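Peptidase M28 (PDB 3IIB) probably acts as a zinc-dependent metallopeptidase with carboxypeptidase or dipeptidase activity, and is active as a homodimer. Local coordinates at residues V252-H257 with R293-V298. Sequence-based numbering, arbitrary orientation.
With ZN (zinc ion), chain C.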
loop_
_atom_site.group_PDB
_atom_site.type_symbol
_atom_site.label_atom_id
_atom_site.label_comp_id
_atom_site.label_asym_id
_atom_site.label_seq_id
_atom_site.Cartn_x
_atom_site.Cartn_y
_atom_site.Cartn_z
ATOM N N VAL A 252 -8.746 -31.807 22.408
ATOM C CA VAL A 252 -7.631 -30.991 21.936
ATOM C C VAL A 252 -8.286 -29.898 21.109
ATOM O O VAL A 252 -8.973 -30.173 20.102
ATOM C CB VAL A 252 -6.675 -31.795 21.071
ATOM C CG1 VAL A 252 -5.646 -30.871 20.382
ATOM C CG2 VAL A 252 -6.008 -32.906 21.939
ATOM N N LEU A 253 -8.116 -28.655 21.528
ATOM C CA LEU A 253 -8.753 -27.517 20.886
ATOM C C LEU A 253 -7.724 -26.784 20.028
ATOM O O LEU A 253 -6.678 -26.355 20.530
ATOM C CB LEU A 253 -9.302 -26.575 21.957
ATOM C CG LEU A 253 -10.229 -25.417 21.564
ATOM C CD1 LEU A 253 -10.890 -24.824 22.799
ATOM C CD2 LEU A 253 -9.511 -24.342 20.811
ATOM N N ILE A 254 -8.033 -26.619 18.754
ATOM C CA ILE A 254 -7.199 -25.797 17.885
ATOM C C ILE A 254 -8.124 -24.745 17.284
ATOM O O ILE A 254 -9.223 -25.044 16.775
ATOM C CB ILE A 254 -6.421 -26.644 16.821
ATOM C CG1 ILE A 254 -7.379 -27.470 15.949
ATOM C CG2 ILE A 254 -5.254 -27.521 17.505
ATOM C CD1 ILE A 254 -6.630 -28.237 14.802
ATOM N N GLY A 255 -7.708 -23.502 17.437
ATOM C CA GLY A 255 -8.599 -22.392 17.148
ATOM C C GLY A 255 -8.044 -21.322 16.232
ATOM O O GLY A 255 -6.841 -21.256 15.927
ATOM N N ALA A 256 -8.953 -20.435 15.850
ATOM C CA ALA A 256 -8.649 -19.206 15.122
ATOM C C ALA A 256 -9.834 -18.303 15.382
ATOM O O ALA A 256 -10.852 -18.768 15.942
ATOM C CB ALA A 256 -8.504 -19.488 13.583
ATOM N N HIS A 257 -9.788 -17.048 14.942
ATOM C CA HIS A 257 -11.035 -16.228 14.965
ATOM C C HIS A 257 -11.564 -16.008 13.565
ATOM O O HIS A 257 -10.788 -15.853 12.646
ATOM C CB HIS A 257 -10.887 -14.903 15.731
ATOM C CG HIS A 257 -9.889 -13.935 15.182
ATOM N ND1 HIS A 257 -10.249 -12.878 14.378
ATOM C CD2 HIS A 257 -8.556 -13.796 15.410
ATOM C CE1 HIS A 257 -9.175 -12.168 14.078
ATOM N NE2 HIS A 257 -8.135 -12.697 14.701
ATOM N N ARG A 293 -8.146 -38.741 21.540
ATOM C CA ARG A 293 -8.981 -37.603 21.998
ATOM C C ARG A 293 -9.788 -37.018 20.865
ATOM O O ARG A 293 -9.410 -37.121 19.716
ATOM C CB ARG A 293 -8.129 -36.496 22.603
ATOM C CG ARG A 293 -7.291 -36.931 23.797
ATOM C CD ARG A 293 -6.537 -35.813 24.529
ATOM N NE ARG A 293 -6.008 -36.379 25.753
ATOM C CZ ARG A 293 -4.827 -37.006 25.870
ATOM N NH1 ARG A 293 -3.946 -36.999 24.870
ATOM N NH2 ARG A 293 -4.514 -37.615 27.018
ATOM N N THR A 294 -10.869 -36.323 21.225
ATOM C CA THR A 294 -11.601 -35.514 20.263
ATOM C C THR A 294 -10.770 -34.286 19.894
ATOM O O THR A 294 -10.147 -33.692 20.766
ATOM C CB THR A 294 -12.946 -35.119 20.840
ATOM O OG1 THR A 294 -13.707 -36.320 21.044
ATOM C CG2 THR A 294 -13.666 -34.118 19.912
ATOM N N ILE A 295 -10.697 -33.961 18.606
ATOM C CA ILE A 295 -10.071 -32.711 18.166
ATOM C C ILE A 295 -11.163 -31.733 17.812
ATOM O O ILE A 295 -11.994 -31.999 16.947
ATOM C CB ILE A 295 -9.132 -32.935 16.981
ATOM C CG1 ILE A 295 -7.962 -33.825 17.437
ATOM C CG2 ILE A 295 -8.630 -31.603 16.368
ATOM C CD1 ILE A 295 -7.170 -34.523 16.258
ATOM N N ARG A 296 -11.143 -30.586 18.467
ATOM C CA ARG A 296 -12.186 -29.595 18.287
ATOM C C ARG A 296 -11.588 -28.332 17.640
ATOM O O ARG A 296 -10.676 -27.699 18.207
ATOM C CB ARG A 296 -12.843 -29.274 19.638
ATOM C CG ARG A 296 -13.965 -28.231 19.507
ATOM C CD ARG A 296 -14.652 -27.928 20.817
ATOM N NE ARG A 296 -15.431 -29.080 21.267
ATOM C CZ ARG A 296 -15.888 -29.255 22.508
ATOM N NH1 ARG A 296 -15.635 -28.359 23.479
ATOM N NH2 ARG A 296 -16.606 -30.327 22.785
ATOM N N VAL A 297 -12.095 -27.992 16.440
ATOM C CA VAL A 297 -11.759 -26.751 15.765
ATOM C C VAL A 297 -12.735 -25.704 16.263
ATOM O O VAL A 297 -13.936 -25.900 16.175
ATOM C CB VAL A 297 -11.840 -26.874 14.229
ATOM C CG1 VAL A 297 -11.682 -25.501 13.540
ATOM C CG2 VAL A 297 -10.749 -27.830 13.701
ATOM N N VAL A 298 -12.229 -24.606 16.819
ATOM C CA VAL A 298 -13.113 -23.531 17.247
ATOM C C VAL A 298 -12.759 -22.283 16.465
ATOM O O VAL A 298 -11.602 -21.826 16.508
ATOM C CB VAL A 298 -13.049 -23.232 18.778
ATOM C CG1 VAL A 298 -14.040 -22.155 19.130
ATOM C CG2 VAL A 298 -13.277 -24.493 19.548
HETATM ZN ZN ZN C . -6.225 -11.694 14.929
HETATM O O HOH W 1 -6.862 -10.065 15.782
HETATM O O HOH W 2 -4.024 -10.884 15.330
#
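Leu253 and Val298 meet on one face of a parallel strand pair, where the register sets Leu253 beside Arg296 and Gly255 beside Val298. From CB outward, the leucine first runs along the Arg296 carbonyl oxygen, with CB and CG both 4.1 Å from that O. CG also lies 3.8 Å from Val298 CG2, the nearest side-chain approach between the two, and CD1 and CD2 both reach 4.0 Å from that same methyl. CG stands anti to the backbone N (chi1 -170°), which turns the isobutyl fork toward the carbonyl side, the direction in which Val298 lies. Cutting Leu253 back to an alanine would remove CG and both methyls, and would probably open a gap beside Val298 CG2, which loses this packing partner. On the reverse face, Ile254 CG1 packs at 4.1 Å on Val297 CG2, while Val252 CG2 crosses the Arg293 chain near CD at about a right angle.

Five backbone hydrogen bonds fix the register. Arg296 N to Val252 O is the shortest, at 2.7 Å and nearly straight (174° at the hydrogen); Val298 N reaches Ile254 O at 3.0 Å, tilted 28° from the carbonyl plane. The strand then carries His257 beyond the pairing, where NE2 binds zinc at 2.2 Å, a site completed by Asp269, Asp331 and water.

The guanidinium of Arg296 turns away to Glu320 and Glu241. Strand 247-257, helix 267-285 and strand 293-300 form a beta-alpha-beta unit, whose helix covers Ile295 and Val297. Helix 413-432 covers Val252 and Ile254, and strands 324-329 and 220-242 flank the pair in the sheet.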